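Local coordinates for protein Stk_08120 (Sulfolobus tokodaii str. 7, PDB 2EJX) that probably serves as a fatty acid carrier, as a member of the thermoacidophile-specific DUF3211 family with a Bet v 1-like fold, at residues Val7-Lys12 and Asn118-Ala123; Lys12-Ile17 and Asp92-Gln97; Val19-Phe24 and Leu86-Lys91; Cys43-Ile48 and Lys63-Lys68. One frame throughout, in Å; residues are numbered along the deposited sequence.

How the contacts relate
All four contacts build on the same antiparallel sheet. Contact 3 is the buried one, joining helix 17-24 to strand 82-92 through apolar side chains. Contact 1, partly buried, lays helix 105-137 on edge strand 7-12, with leucine and isoleucine inside and an ion pair outside. Contact 2 shares K12 with it and is held mostly by polar and backbone groups where the edge strand gives way to the loop before helix 17-24. I11 O probably hydrogen-bonds L96 N between contacts 1 and 2, while L122 meets F24 between contacts 1 and 3. Contact 4 stands apart at the surface, its centre about 22 Å from that of contact 1, and combines strand pairing with salt bridges and water.

Contact 1 of 4, residues Val7-Lys12 and Asn118-Ala123; sequences VEKEIK and NLDRLA
K9 and L119 press their CB atoms together at 3.7 Å where the long C-terminal helix of this Bet v 1-like fold lies along edge strand 7-12, the two segments running nearly parallel (7°). The packed side is apolar. V7 CG1 reaches L119 CD1 at 3.9 Å, and I11, with CG1 beside its backbone N (chi1 -61°), sends CD1 to L122 CG and lays CG1 against A123 CB. L119 and L122 also touch I34 of helix 27-34. The outer side is polar. The K9 chain, bent at chi2 (81°), runs alongside L119 and brings CE to 3.5 Å from A123 CB, a tight carbon contact, before NZ pairs with D120. Replacing K9 with an alanine would probably leave the D120 carboxylate without its cationic mate and remove the carbon chain that packs on A123 CB. At the strand's end one water accepts from K12 N and donates to A123 O. In the K9-D120 salt bridge, NZ lies 2.9 Å from OD1, above the carboxylate plane.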
loop_
_atom_site.group_PDB
_atom_site.type_symbol
_atom_site.label_atom_id
_atom_site.label_comp_id
_atom_site.label_asym_id
_atom_site.label_seq_id
_atom_site.Cartn_x
_atom_site.Cartn_y
_atom_site.Cartn_z
ATOM N N VAL A 7 10.283 2.781 5.502
ATOM C CA VAL A 7 10.074 1.363 5.827
ATOM C C VAL A 7 9.952 0.711 4.460
ATOM O O VAL A 7 9.288 1.265 3.585
ATOM C CB VAL A 7 8.747 1.138 6.618
ATOM C CG1 VAL A 7 8.551 -0.356 6.972
ATOM C CG2 VAL A 7 8.740 1.969 7.893
ATOM N N GLU A 8 10.617 -0.424 4.250
ATOM C CA GLU A 8 10.462 -1.094 2.960
ATOM C C GLU A 8 10.460 -2.603 3.036
ATOM O O GLU A 8 10.765 -3.178 4.071
ATOM C CB GLU A 8 11.525 -0.627 1.977
ATOM C CG GLU A 8 12.923 -0.844 2.385
ATOM C CD GLU A 8 13.847 -0.040 1.494
ATOM O OE1 GLU A 8 13.791 -0.215 0.248
ATOM O OE2 GLU A 8 14.611 0.785 2.038
ATOM N N LYS A 9 10.152 -3.230 1.907
ATOM C CA LYS A 9 9.989 -4.669 1.855
ATOM C C LYS A 9 10.102 -5.091 0.412
ATOM O O LYS A 9 9.451 -4.520 -0.445
ATOM C CB LYS A 9 8.587 -5.062 2.413
ATOM C CG LYS A 9 8.367 -6.615 2.481
ATOM C CD LYS A 9 9.036 -7.160 3.758
ATOM C CE LYS A 9 9.072 -8.686 3.777
ATOM N NZ LYS A 9 9.847 -9.078 5.006
ATOM N N GLU A 10 10.897 -6.135 0.153
ATOM C CA GLU A 10 10.984 -6.748 -1.143
ATOM C C GLU A 10 9.958 -7.841 -1.147
ATOM O O GLU A 10 9.799 -8.523 -0.127
ATOM C CB GLU A 10 12.378 -7.375 -1.321
ATOM C CG GLU A 10 12.524 -8.127 -2.607
ATOM C CD GLU A 10 13.940 -8.586 -2.850
ATOM O OE1 GLU A 10 14.253 -9.717 -2.463
ATOM O OE2 GLU A 10 14.734 -7.799 -3.413
ATOM N N ILE A 11 9.232 -7.965 -2.262
ATOM C CA ILE A 11 8.273 -9.040 -2.446
ATOM C C ILE A 11 8.626 -9.790 -3.705
ATOM O O ILE A 11 8.796 -9.186 -4.781
ATOM C CB ILE A 11 6.844 -8.476 -2.557
ATOM C CG1 ILE A 11 6.476 -7.740 -1.255
ATOM C CG2 ILE A 11 5.788 -9.624 -2.912
ATOM C CD1 ILE A 11 5.012 -7.378 -1.109
ATOM N N LYS A 12 8.664 -11.120 -3.579
ATOM C CA LYS A 12 8.876 -12.038 -4.678
ATOM C C LYS A 12 7.535 -12.639 -5.103
ATOM O O LYS A 12 6.735 -13.041 -4.250
ATOM C CB LYS A 12 9.831 -13.149 -4.228
ATOM C CG LYS A 12 11.242 -12.630 -3.883
ATOM C CD LYS A 12 12.106 -12.739 -5.166
ATOM C CE LYS A 12 13.467 -12.093 -5.038
ATOM N NZ LYS A 12 14.080 -11.913 -6.418
ATOM N N ASN A 118 2.270 -5.721 8.393
ATOM C CA ASN A 118 1.514 -5.752 7.138
ATOM C C ASN A 118 2.379 -6.112 5.955
ATOM O O ASN A 118 2.017 -6.954 5.143
ATOM C CB ASN A 118 0.861 -4.388 6.885
ATOM C CG ASN A 118 -0.457 -4.220 7.632
ATOM O OD1 ASN A 118 -1.177 -5.204 7.921
ATOM N ND2 ASN A 118 -0.786 -2.973 7.956
ATOM N N LEU A 119 3.540 -5.472 5.849
ATOM C CA LEU A 119 4.433 -5.798 4.745
ATOM C C LEU A 119 4.945 -7.237 4.767
ATOM O O LEU A 119 5.070 -7.868 3.718
ATOM C CB LEU A 119 5.597 -4.780 4.636
ATOM C CG LEU A 119 5.205 -3.342 4.303
ATOM C CD1 LEU A 119 6.421 -2.424 4.425
ATOM C CD2 LEU A 119 4.590 -3.225 2.867
ATOM N N ASP A 120 5.263 -7.745 5.958
ATOM C CA ASP A 120 5.653 -9.145 6.139
ATOM C C ASP A 120 4.561 -10.090 5.723
ATOM O O ASP A 120 4.825 -11.045 5.016
ATOM C CB ASP A 120 6.044 -9.403 7.615
ATOM C CG ASP A 120 7.382 -8.783 7.993
ATOM O OD1 ASP A 120 8.097 -8.284 7.125
ATOM O OD2 ASP A 120 7.720 -8.817 9.177
ATOM N N ARG A 121 3.319 -9.829 6.179
ATOM C CA ARG A 121 2.183 -10.661 5.809
ATOM C C ARG A 121 1.944 -10.620 4.281
ATOM O O ARG A 121 1.716 -11.640 3.653
ATOM C CB ARG A 121 0.923 -10.170 6.565
ATOM C CG ARG A 121 -0.335 -11.011 6.300
ATOM C CD ARG A 121 -1.572 -10.427 7.006
ATOM N NE ARG A 121 -1.687 -8.982 6.768
ATOM C CZ ARG A 121 -2.114 -8.411 5.634
ATOM N NH1 ARG A 121 -2.508 -9.120 4.558
ATOM N NH2 ARG A 121 -2.092 -7.081 5.562
ATOM N N LEU A 122 2.009 -9.441 3.682
ATOM C CA LEU A 122 1.880 -9.327 2.223
ATOM C C LEU A 122 2.980 -10.124 1.504
ATOM O O LEU A 122 2.684 -10.870 0.573
ATOM C CB LEU A 122 1.905 -7.838 1.811
ATOM C CG LEU A 122 1.275 -7.265 0.555
ATOM C CD1 LEU A 122 -0.237 -7.501 0.485
ATOM C CD2 LEU A 122 1.606 -5.739 0.601
ATOM N N ALA A 123 4.230 -10.003 1.946
ATOM C CA ALA A 123 5.328 -10.723 1.299
ATOM C C ALA A 123 5.132 -12.239 1.368
ATOM O O ALA A 123 5.385 -12.940 0.399
ATOM C CB ALA A 123 6.649 -10.333 1.894
HETATM O O HOH W 1 7.658 -12.404 -1.150
#

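Contact 2 of 4, residues Lys12-Ile17 and Asp92-Gln97; sequences KTNQDI and DNNTLQ
D92 O faces I17 CG1 at the start of a type I turn that carries the chain from strand 82-92 into strand 95-102, and the loop 12-17 folds over this turn. The D92 carboxylate fastens the turn from within: OD1 accepts from N94 N on its anti side, forming an Asx turn, and from T95 OG1 on its syn side. N93 follows with its carbonyl against I17: I17 CB lies 3.4 Å from N93 O, and I17 CG2 comes near N93 ND2. A water bridges the same carbonyl to I17 N. N94 O then takes T13 N in a fairly straight bond of 2.9 Å (166°), the donor standing above the carbonyl plane, and also receives a CA-H contact from K12. T95 pairs with K12 as an antiparallel non-hydrogen-bonded pair, their side chains running together in one direction. The lysine, bent at chi2 (-92°), curls back and donates from NZ to T95 OG1 at 2.8 Å. A valine in place of T95 would probably leave K12 NZ without this acceptor and D92 OD1 without one of its two donors. L96 finally meets I17 CD1 through CD2, at 4.3 Å. Beyond it, L96 packs on V20 and F24 of helix 17-24 and on I11 and I88 of the flanking strands, while T13 OG1 bonds D127 of helix 105-137.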
loop_
_atom_site.group_PDB
_atom_site.type_symbol
_atom_site.label_atom_id
_atom_site.label_comp_id
_atom_site.label_asym_id
_atom_site.label_seq_id
_atom_site.Cartn_x
_atom_site.Cartn_y
_atom_site.Cartn_z
ATOM N N LYS A 12 8.664 -11.120 -3.579
ATOM C CA LYS A 12 8.876 -12.038 -4.678
ATOM C C LYS A 12 7.535 -12.639 -5.103
ATOM O O LYS A 12 6.735 -13.041 -4.250
ATOM C CB LYS A 12 9.831 -13.149 -4.228
ATOM C CG LYS A 12 11.242 -12.630 -3.883
ATOM C CD LYS A 12 12.106 -12.739 -5.166
ATOM C CE LYS A 12 13.467 -12.093 -5.038
ATOM N NZ LYS A 12 14.080 -11.913 -6.418
ATOM N N THR A 13 7.295 -12.711 -6.407
ATOM C CA THR A 13 6.026 -13.229 -6.917
ATOM C C THR A 13 6.203 -14.069 -8.176
ATOM O O THR A 13 7.055 -13.788 -9.012
ATOM C CB THR A 13 5.004 -12.069 -7.201
ATOM O OG1 THR A 13 3.783 -12.583 -7.757
ATOM C CG2 THR A 13 5.576 -11.070 -8.201
ATOM N N ASN A 14 5.424 -15.145 -8.264
ATOM C CA ASN A 14 5.261 -15.913 -9.485
ATOM C C ASN A 14 4.028 -15.517 -10.280
ATOM O O ASN A 14 3.688 -16.167 -11.284
ATOM C CB ASN A 14 5.127 -17.388 -9.123
ATOM C CG ASN A 14 6.435 -18.014 -8.730
ATOM O OD1 ASN A 14 7.510 -17.531 -9.096
ATOM N ND2 ASN A 14 6.349 -19.145 -8.039
ATOM N N GLN A 15 3.303 -14.495 -9.824
ATOM C CA GLN A 15 2.138 -14.032 -10.562
ATOM C C GLN A 15 2.639 -13.095 -11.659
ATOM O O GLN A 15 3.792 -12.636 -11.589
ATOM C CB GLN A 15 1.146 -13.301 -9.624
ATOM C CG GLN A 15 0.239 -14.173 -8.790
ATOM C CD GLN A 15 -0.974 -14.617 -9.572
ATOM O OE1 GLN A 15 -1.219 -14.139 -10.668
ATOM N NE2 GLN A 15 -1.725 -15.548 -9.018
ATOM N N ASP A 16 1.820 -12.820 -12.668
ATOM C CA ASP A 16 2.237 -11.920 -13.740
ATOM C C ASP A 16 2.526 -10.577 -13.091
ATOM O O ASP A 16 1.633 -9.958 -12.509
ATOM C CB ASP A 16 1.155 -11.768 -14.814
ATOM C CG ASP A 16 1.537 -10.776 -15.909
ATOM O OD1 ASP A 16 1.697 -9.572 -15.636
ATOM O OD2 ASP A 16 1.673 -11.195 -17.077
ATOM N N ILE A 17 3.763 -10.135 -13.214
ATOM C CA ILE A 17 4.214 -8.948 -12.493
ATOM C C ILE A 17 3.452 -7.687 -12.865
ATOM O O ILE A 17 3.322 -6.799 -12.054
ATOM C CB ILE A 17 5.754 -8.704 -12.664
ATOM C CG1 ILE A 17 6.232 -7.612 -11.689
ATOM C CG2 ILE A 17 6.118 -8.365 -14.158
ATOM C CD1 ILE A 17 6.383 -8.061 -10.224
ATOM N N ASP A 92 12.235 -6.550 -11.205
ATOM C CA ASP A 92 12.421 -7.435 -12.367
ATOM C C ASP A 92 11.133 -8.187 -12.540
ATOM O O ASP A 92 10.127 -7.791 -11.925
ATOM C CB ASP A 92 13.602 -8.419 -12.194
ATOM C CG ASP A 92 13.536 -9.213 -10.883
ATOM O OD1 ASP A 92 12.447 -9.724 -10.476
ATOM O OD2 ASP A 92 14.599 -9.310 -10.250
ATOM N N ASN A 93 11.169 -9.274 -13.324
ATOM C CA ASN A 93 9.945 -10.018 -13.675
ATOM C C ASN A 93 9.284 -10.754 -12.500
ATOM O O ASN A 93 8.127 -11.199 -12.602
ATOM C CB ASN A 93 10.226 -11.037 -14.813
ATOM C CG ASN A 93 8.987 -11.905 -15.138
ATOM O OD1 ASN A 93 8.928 -13.103 -14.798
ATOM N ND2 ASN A 93 7.979 -11.289 -15.754
ATOM N N ASN A 94 10.008 -10.904 -11.393
ATOM C CA ASN A 94 9.465 -11.672 -10.262
ATOM C C ASN A 94 9.595 -10.972 -8.928
ATOM O O ASN A 94 9.473 -11.618 -7.914
ATOM C CB ASN A 94 10.148 -13.057 -10.124
ATOM C CG ASN A 94 9.880 -13.967 -11.305
ATOM O OD1 ASN A 94 8.807 -14.587 -11.407
ATOM N ND2 ASN A 94 10.878 -14.101 -12.184
ATOM N N THR A 95 9.903 -9.667 -8.931
ATOM C CA THR A 95 10.284 -8.983 -7.705
ATOM C C THR A 95 9.825 -7.537 -7.773
ATOM O O THR A 95 9.988 -6.877 -8.806
ATOM C CB THR A 95 11.827 -8.977 -7.489
ATOM O OG1 THR A 95 12.347 -10.249 -7.870
ATOM C CG2 THR A 95 12.177 -8.722 -6.043
ATOM N N LEU A 96 9.279 -7.057 -6.663
ATOM C CA LEU A 96 9.001 -5.667 -6.508
ATOM C C LEU A 96 9.503 -5.157 -5.167
ATOM O O LEU A 96 9.893 -5.942 -4.286
ATOM C CB LEU A 96 7.511 -5.359 -6.726
ATOM C CG LEU A 96 6.419 -5.984 -5.866
ATOM C CD1 LEU A 96 6.170 -5.265 -4.523
ATOM C CD2 LEU A 96 5.127 -6.028 -6.657
ATOM N N GLN A 97 9.512 -3.832 -5.034
ATOM C CA GLN A 97 9.868 -3.188 -3.766
ATOM C C GLN A 97 8.767 -2.243 -3.364
ATOM O O GLN A 97 8.269 -1.495 -4.202
ATOM C CB GLN A 97 11.211 -2.404 -3.936
ATOM C CG GLN A 97 11.913 -1.990 -2.608
ATOM C CD GLN A 97 12.570 -3.118 -1.792
ATOM O OE1 GLN A 97 12.840 -2.958 -0.594
ATOM N NE2 GLN A 97 12.842 -4.227 -2.425
HETATM O O HOH W 2 5.832 -11.711 -14.575
#

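Contact 3 of 4, residues Val19-Phe24 and Leu86-Lys91; sequences VVMTIF and LYIRKK
M21 and F24 of helix 17-24 both lean on I88 of strand 82-92, and the contact is carried by apolar and sulfur packing. The F24 ring receives the isoleucine over one face: I88 CG2 sits 3.9 Å from F24 CG, and I88 CG1 comes to F24 CD1. CG2, anti to the I88 backbone N, is the branch that meets the ring face. Sulfur contacts come next. M21 SD lies 4.0 Å from I88 CG2 and equally far from K90 CB, whose extended side chain crosses the methionine at about a right angle and leads away. Contacts to the strand backbone complete the set: bends at chi2 and chi3 (-63° and -70°) tuck M21 CE in to 3.4 Å from I88 O and 3.7 Å from K90 N. F24 further meets F29 edge-to-face and packs on L122 of helix 105-137. Helix and strand run almost antiparallel (174°), a short helix laid against the curved antiparallel sheet, as in the helix-grip fold of Bet v 1-like proteins.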
loop_
_atom_site.group_PDB
_atom_site.type_symbol
_atom_site.label_atom_id
_atom_site.label_comp_id
_atom_site.label_asym_id
_atom_site.label_seq_id
_atom_site.Cartn_x
_atom_site.Cartn_y
_atom_site.Cartn_z
ATOM N N VAL A 19 0.297 -7.535 -13.840
ATOM C CA VAL A 19 -0.978 -7.631 -13.116
ATOM C C VAL A 19 -0.825 -7.231 -11.660
ATOM O O VAL A 19 -1.656 -6.493 -11.140
ATOM C CB VAL A 19 -1.591 -9.066 -13.288
ATOM C CG1 VAL A 19 -2.822 -9.255 -12.367
ATOM C CG2 VAL A 19 -2.019 -9.235 -14.772
ATOM N N VAL A 20 0.221 -7.720 -11.014
ATOM C CA VAL A 20 0.458 -7.393 -9.624
ATOM C C VAL A 20 0.641 -5.889 -9.401
ATOM O O VAL A 20 0.074 -5.304 -8.469
ATOM C CB VAL A 20 1.652 -8.180 -9.093
ATOM C CG1 VAL A 20 1.978 -7.774 -7.661
ATOM C CG2 VAL A 20 1.354 -9.774 -9.178
ATOM N N MET A 21 1.495 -5.297 -10.225
ATOM C CA MET A 21 1.704 -3.838 -10.204
ATOM C C MET A 21 0.385 -3.075 -10.404
ATOM O O MET A 21 0.119 -2.064 -9.725
ATOM C CB MET A 21 2.726 -3.438 -11.273
ATOM C CG MET A 21 4.166 -3.884 -11.023
ATOM S SD MET A 21 4.861 -3.130 -9.507
ATOM C CE MET A 21 5.006 -1.442 -10.012
ATOM N N THR A 22 -0.419 -3.500 -11.369
ATOM C CA THR A 22 -1.728 -2.895 -11.592
ATOM C C THR A 22 -2.644 -2.946 -10.366
ATOM O O THR A 22 -3.301 -1.957 -10.045
ATOM C CB THR A 22 -2.448 -3.496 -12.848
ATOM O OG1 THR A 22 -1.625 -3.303 -13.991
ATOM C CG2 THR A 22 -3.776 -2.794 -13.109
ATOM N N ILE A 23 -2.701 -4.099 -9.681
ATOM C CA ILE A 23 -3.456 -4.221 -8.455
ATOM C C ILE A 23 -2.912 -3.264 -7.366
ATOM O O ILE A 23 -3.686 -2.614 -6.686
ATOM C CB ILE A 23 -3.588 -5.729 -8.009
ATOM C CG1 ILE A 23 -4.418 -6.474 -9.059
ATOM C CG2 ILE A 23 -4.157 -5.920 -6.575
ATOM C CD1 ILE A 23 -4.377 -8.040 -8.879
ATOM N N PHE A 24 -1.614 -3.145 -7.252
ATOM C CA PHE A 24 -1.023 -2.236 -6.265
ATOM C C PHE A 24 -1.368 -0.763 -6.571
ATOM O O PHE A 24 -1.434 0.056 -5.638
ATOM C CB PHE A 24 0.500 -2.456 -6.170
ATOM C CG PHE A 24 0.889 -3.457 -5.125
ATOM C CD1 PHE A 24 0.745 -3.147 -3.772
ATOM C CD2 PHE A 24 1.391 -4.728 -5.488
ATOM C CE1 PHE A 24 1.086 -4.069 -2.779
ATOM C CE2 PHE A 24 1.762 -5.634 -4.504
ATOM C CZ PHE A 24 1.600 -5.318 -3.159
ATOM N N LEU A 86 3.947 6.582 -0.710
ATOM C CA LEU A 86 4.137 5.128 -0.797
ATOM C C LEU A 86 4.534 4.769 -2.220
ATOM O O LEU A 86 3.805 5.075 -3.174
ATOM C CB LEU A 86 2.849 4.401 -0.407
ATOM C CG LEU A 86 2.818 2.862 -0.423
ATOM C CD1 LEU A 86 3.753 2.351 0.567
ATOM C CD2 LEU A 86 1.414 2.451 -0.026
ATOM N N TYR A 87 5.676 4.111 -2.360
ATOM C CA TYR A 87 6.121 3.651 -3.666
ATOM C C TYR A 87 5.987 2.150 -3.800
ATOM O O TYR A 87 6.323 1.422 -2.884
ATOM C CB TYR A 87 7.599 3.937 -3.855
ATOM C CG TYR A 87 7.978 5.373 -3.632
ATOM C CD1 TYR A 87 8.061 6.250 -4.702
ATOM C CD2 TYR A 87 8.242 5.853 -2.338
ATOM C CE1 TYR A 87 8.409 7.574 -4.503
ATOM C CE2 TYR A 87 8.598 7.181 -2.135
ATOM C CZ TYR A 87 8.671 8.036 -3.227
ATOM O OH TYR A 87 9.026 9.380 -3.065
ATOM N N ILE A 88 5.541 1.713 -4.979
ATOM C CA ILE A 88 5.651 0.313 -5.379
ATOM C C ILE A 88 6.452 0.237 -6.708
ATOM O O ILE A 88 6.029 0.797 -7.727
ATOM C CB ILE A 88 4.260 -0.403 -5.434
ATOM C CG1 ILE A 88 3.451 -0.183 -4.123
ATOM C CG2 ILE A 88 4.469 -1.939 -5.672
ATOM C CD1 ILE A 88 2.411 0.989 -4.161
ATOM N N ARG A 89 7.639 -0.396 -6.677
ATOM C CA ARG A 89 8.549 -0.374 -7.820
ATOM C C ARG A 89 8.813 -1.792 -8.307
ATOM O O ARG A 89 9.164 -2.644 -7.514
ATOM C CB ARG A 89 9.876 0.302 -7.479
ATOM C CG ARG A 89 9.746 1.736 -6.939
ATOM C CD ARG A 89 11.137 2.280 -6.538
ATOM N NE ARG A 89 11.048 3.682 -6.096
ATOM C CZ ARG A 89 11.783 4.228 -5.127
ATOM N NH1 ARG A 89 12.715 3.519 -4.492
ATOM N NH2 ARG A 89 11.598 5.506 -4.815
ATOM N N LYS A 90 8.589 -2.032 -9.600
ATOM C CA LYS A 90 8.978 -3.275 -10.198
ATOM C C LYS A 90 10.507 -3.298 -10.303
ATOM O O LYS A 90 11.106 -2.370 -10.840
ATOM C CB LYS A 90 8.307 -3.439 -11.579
ATOM C CG LYS A 90 8.893 -4.593 -12.406
ATOM C CD LYS A 90 8.053 -4.890 -13.591
ATOM C CE LYS A 90 8.760 -5.833 -14.530
ATOM N NZ LYS A 90 8.083 -5.902 -15.861
ATOM N N LYS A 91 11.131 -4.368 -9.814
ATOM C CA LYS A 91 12.584 -4.523 -9.882
ATOM C C LYS A 91 12.996 -5.466 -11.000
ATOM O O LYS A 91 14.027 -5.234 -11.651
ATOM C CB LYS A 91 13.144 -4.961 -8.532
ATOM C CG LYS A 91 12.810 -4.027 -7.407
ATOM C CD LYS A 91 13.816 -4.102 -6.255
ATOM C CE LYS A 91 13.874 -5.475 -5.649
ATOM N NZ LYS A 91 14.524 -5.456 -4.315
#

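Contact 4 of 4, residues Cys43-Ile48 and Lys63-Lys68; sequences CIEPEI and KGRVYK
E47 and V66 join the turn 45-48 to strand 58-69 within the β-meander, where strand 48-55 begins its antiparallel pairing: V66 N donates to E47 O at 2.9 Å, and I48 forms a non-hydrogen-bonded pair with R65. The type I turn brings E45, E47 and I48 to the side chains of the strand. E47 places CG beside its backbone N (chi1 -57°) and then extends, reaching K68 with OE2. K68 bends at its last torsion (chi4 79°), which brings NZ to 2.9 Å from that oxygen, from above the carboxylate plane; a water also joins NZ to P46 O. R65, with CG anti to the backbone N and bends at chi2 and chi3, turns its guanidinium beneath I48, whose CG1 rests 3.8 Å above the centre of one face. E45 adds a salt bridge, OE2 to R65 NH2 at 3.2 Å, whose hydrogen bond is weak, the two flat groups turned 59° apart. A second water donates to E47 OE1 and V66 O while accepting from R65 NE.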
loop_
_atom_site.group_PDB
_atom_site.type_symbol
_atom_site.label_atom_id
_atom_site.label_comp_id
_atom_site.label_asym_id
_atom_site.label_seq_id
_atom_site.Cartn_x
_atom_site.Cartn_y
_atom_site.Cartn_z
ATOM N N CYS A 43 -13.152 4.963 -2.528
ATOM C CA CYS A 43 -12.405 4.908 -3.795
ATOM C C CYS A 43 -13.272 5.128 -5.035
ATOM O O CYS A 43 -13.224 4.376 -6.023
ATOM C CB CYS A 43 -11.657 3.590 -3.909
ATOM S SG CYS A 43 -10.315 3.562 -2.785
ATOM N N ILE A 44 -14.103 6.143 -4.893
ATOM C CA ILE A 44 -14.789 6.890 -5.937
ATOM C C ILE A 44 -14.120 6.890 -7.339
ATOM O O ILE A 44 -14.308 5.948 -8.120
ATOM C CB ILE A 44 -14.919 8.325 -5.391
ATOM C CG1 ILE A 44 -13.592 8.737 -4.704
ATOM C CG2 ILE A 44 -16.023 8.356 -4.309
ATOM C CD1 ILE A 44 -13.373 10.268 -4.557
ATOM N N GLU A 45 -13.373 7.962 -7.639
ATOM C CA GLU A 45 -12.549 8.103 -8.838
ATOM C C GLU A 45 -11.339 7.170 -8.657
ATOM O O GLU A 45 -10.846 7.029 -7.527
ATOM C CB GLU A 45 -12.104 9.561 -8.909
ATOM C CG GLU A 45 -11.929 10.195 -10.285
ATOM C CD GLU A 45 -11.318 11.605 -10.175
ATOM O OE1 GLU A 45 -12.027 12.540 -9.722
ATOM O OE2 GLU A 45 -10.115 11.768 -10.518
ATOM N N PRO A 46 -10.843 6.543 -9.762
ATOM C CA PRO A 46 -9.915 5.376 -9.659
ATOM C C PRO A 46 -8.519 5.707 -9.129
ATOM O O PRO A 46 -7.758 4.799 -8.729
ATOM C CB PRO A 46 -9.822 4.866 -11.107
ATOM C CG PRO A 46 -10.068 6.121 -11.949
ATOM C CD PRO A 46 -11.100 6.921 -11.168
ATOM N N GLU A 47 -8.174 6.987 -9.135
ATOM C CA GLU A 47 -6.864 7.383 -8.672
ATOM C C GLU A 47 -6.886 8.183 -7.369
ATOM O O GLU A 47 -5.859 8.703 -6.994
ATOM C CB GLU A 47 -6.108 8.131 -9.763
ATOM C CG GLU A 47 -5.974 7.312 -11.048
ATOM C CD GLU A 47 -4.771 7.704 -11.869
ATOM O OE1 GLU A 47 -4.790 8.807 -12.458
ATOM O OE2 GLU A 47 -3.806 6.908 -11.938
ATOM N N ILE A 48 -8.047 8.296 -6.717
ATOM C CA ILE A 48 -8.161 9.051 -5.462
ATOM C C ILE A 48 -8.745 8.210 -4.353
ATOM O O ILE A 48 -9.626 7.392 -4.592
ATOM C CB ILE A 48 -9.039 10.339 -5.613
ATOM C CG1 ILE A 48 -8.683 11.097 -6.877
ATOM C CG2 ILE A 48 -8.865 11.251 -4.405
ATOM C CD1 ILE A 48 -9.730 12.123 -7.261
ATOM N N LYS A 63 -5.966 10.679 3.094
ATOM C CA LYS A 63 -6.478 10.732 1.712
ATOM C C LYS A 63 -5.302 11.011 0.781
ATOM O O LYS A 63 -4.221 11.403 1.206
ATOM C CB LYS A 63 -7.582 11.804 1.560
ATOM C CG LYS A 63 -7.034 13.216 1.602
ATOM C CD LYS A 63 -8.185 14.191 1.760
ATOM C CE LYS A 63 -7.740 15.640 1.472
ATOM N NZ LYS A 63 -7.239 16.235 2.703
ATOM N N GLY A 64 -5.461 10.759 -0.503
ATOM C CA GLY A 64 -4.331 10.895 -1.384
ATOM C C GLY A 64 -4.647 10.512 -2.835
ATOM O O GLY A 64 -5.801 10.292 -3.173
ATOM N N ARG A 65 -3.598 10.424 -3.637
ATOM C CA ARG A 65 -3.692 10.251 -5.100
ATOM C C ARG A 65 -2.614 9.309 -5.587
ATOM O O ARG A 65 -1.504 9.329 -5.100
ATOM C CB ARG A 65 -3.550 11.613 -5.818
ATOM C CG ARG A 65 -3.697 11.568 -7.374
ATOM C CD ARG A 65 -4.431 12.807 -7.925
ATOM N NE ARG A 65 -5.220 12.397 -9.093
ATOM C CZ ARG A 65 -6.369 12.946 -9.476
ATOM N NH1 ARG A 65 -6.901 13.955 -8.797
ATOM N NH2 ARG A 65 -6.994 12.473 -10.553
ATOM N N VAL A 66 -2.960 8.489 -6.579
ATOM C CA VAL A 66 -2.056 7.512 -7.168
ATOM C C VAL A 66 -1.576 8.014 -8.528
ATOM O O VAL A 66 -2.376 8.528 -9.348
ATOM C CB VAL A 66 -2.783 6.170 -7.374
ATOM C CG1 VAL A 66 -1.858 5.165 -8.071
ATOM C CG2 VAL A 66 -3.311 5.630 -6.058
ATOM N N TYR A 67 -0.269 7.919 -8.746
ATOM C CA TYR A 67 0.333 8.261 -10.001
ATOM C C TYR A 67 1.040 7.014 -10.502
ATOM O O TYR A 67 1.793 6.365 -9.760
ATOM C CB TYR A 67 1.324 9.402 -9.836
ATOM C CG TYR A 67 0.683 10.650 -9.257
ATOM C CD1 TYR A 67 0.119 11.619 -10.107
ATOM C CD2 TYR A 67 0.593 10.846 -7.868
ATOM C CE1 TYR A 67 -0.486 12.770 -9.599
ATOM C CE2 TYR A 67 -0.008 12.009 -7.341
ATOM C CZ TYR A 67 -0.540 12.967 -8.226
ATOM O OH TYR A 67 -1.161 14.106 -7.752
ATOM N N LYS A 68 0.737 6.666 -11.747
ATOM C CA LYS A 68 1.348 5.538 -12.428
ATOM C C LYS A 68 2.492 5.983 -13.336
ATOM O O LYS A 68 2.389 6.993 -14.053
ATOM C CB LYS A 68 0.261 4.755 -13.200
ATOM C CG LYS A 68 -0.927 4.330 -12.333
ATOM C CD LYS A 68 -1.855 3.383 -13.085
ATOM C CE LYS A 68 -3.169 3.062 -12.343
ATOM N NZ LYS A 68 -4.293 4.043 -12.357
HETATM O O HOH W 3 -5.271 3.862 -9.655
HETATM O O HOH W 4 -3.131 10.735 -10.771
#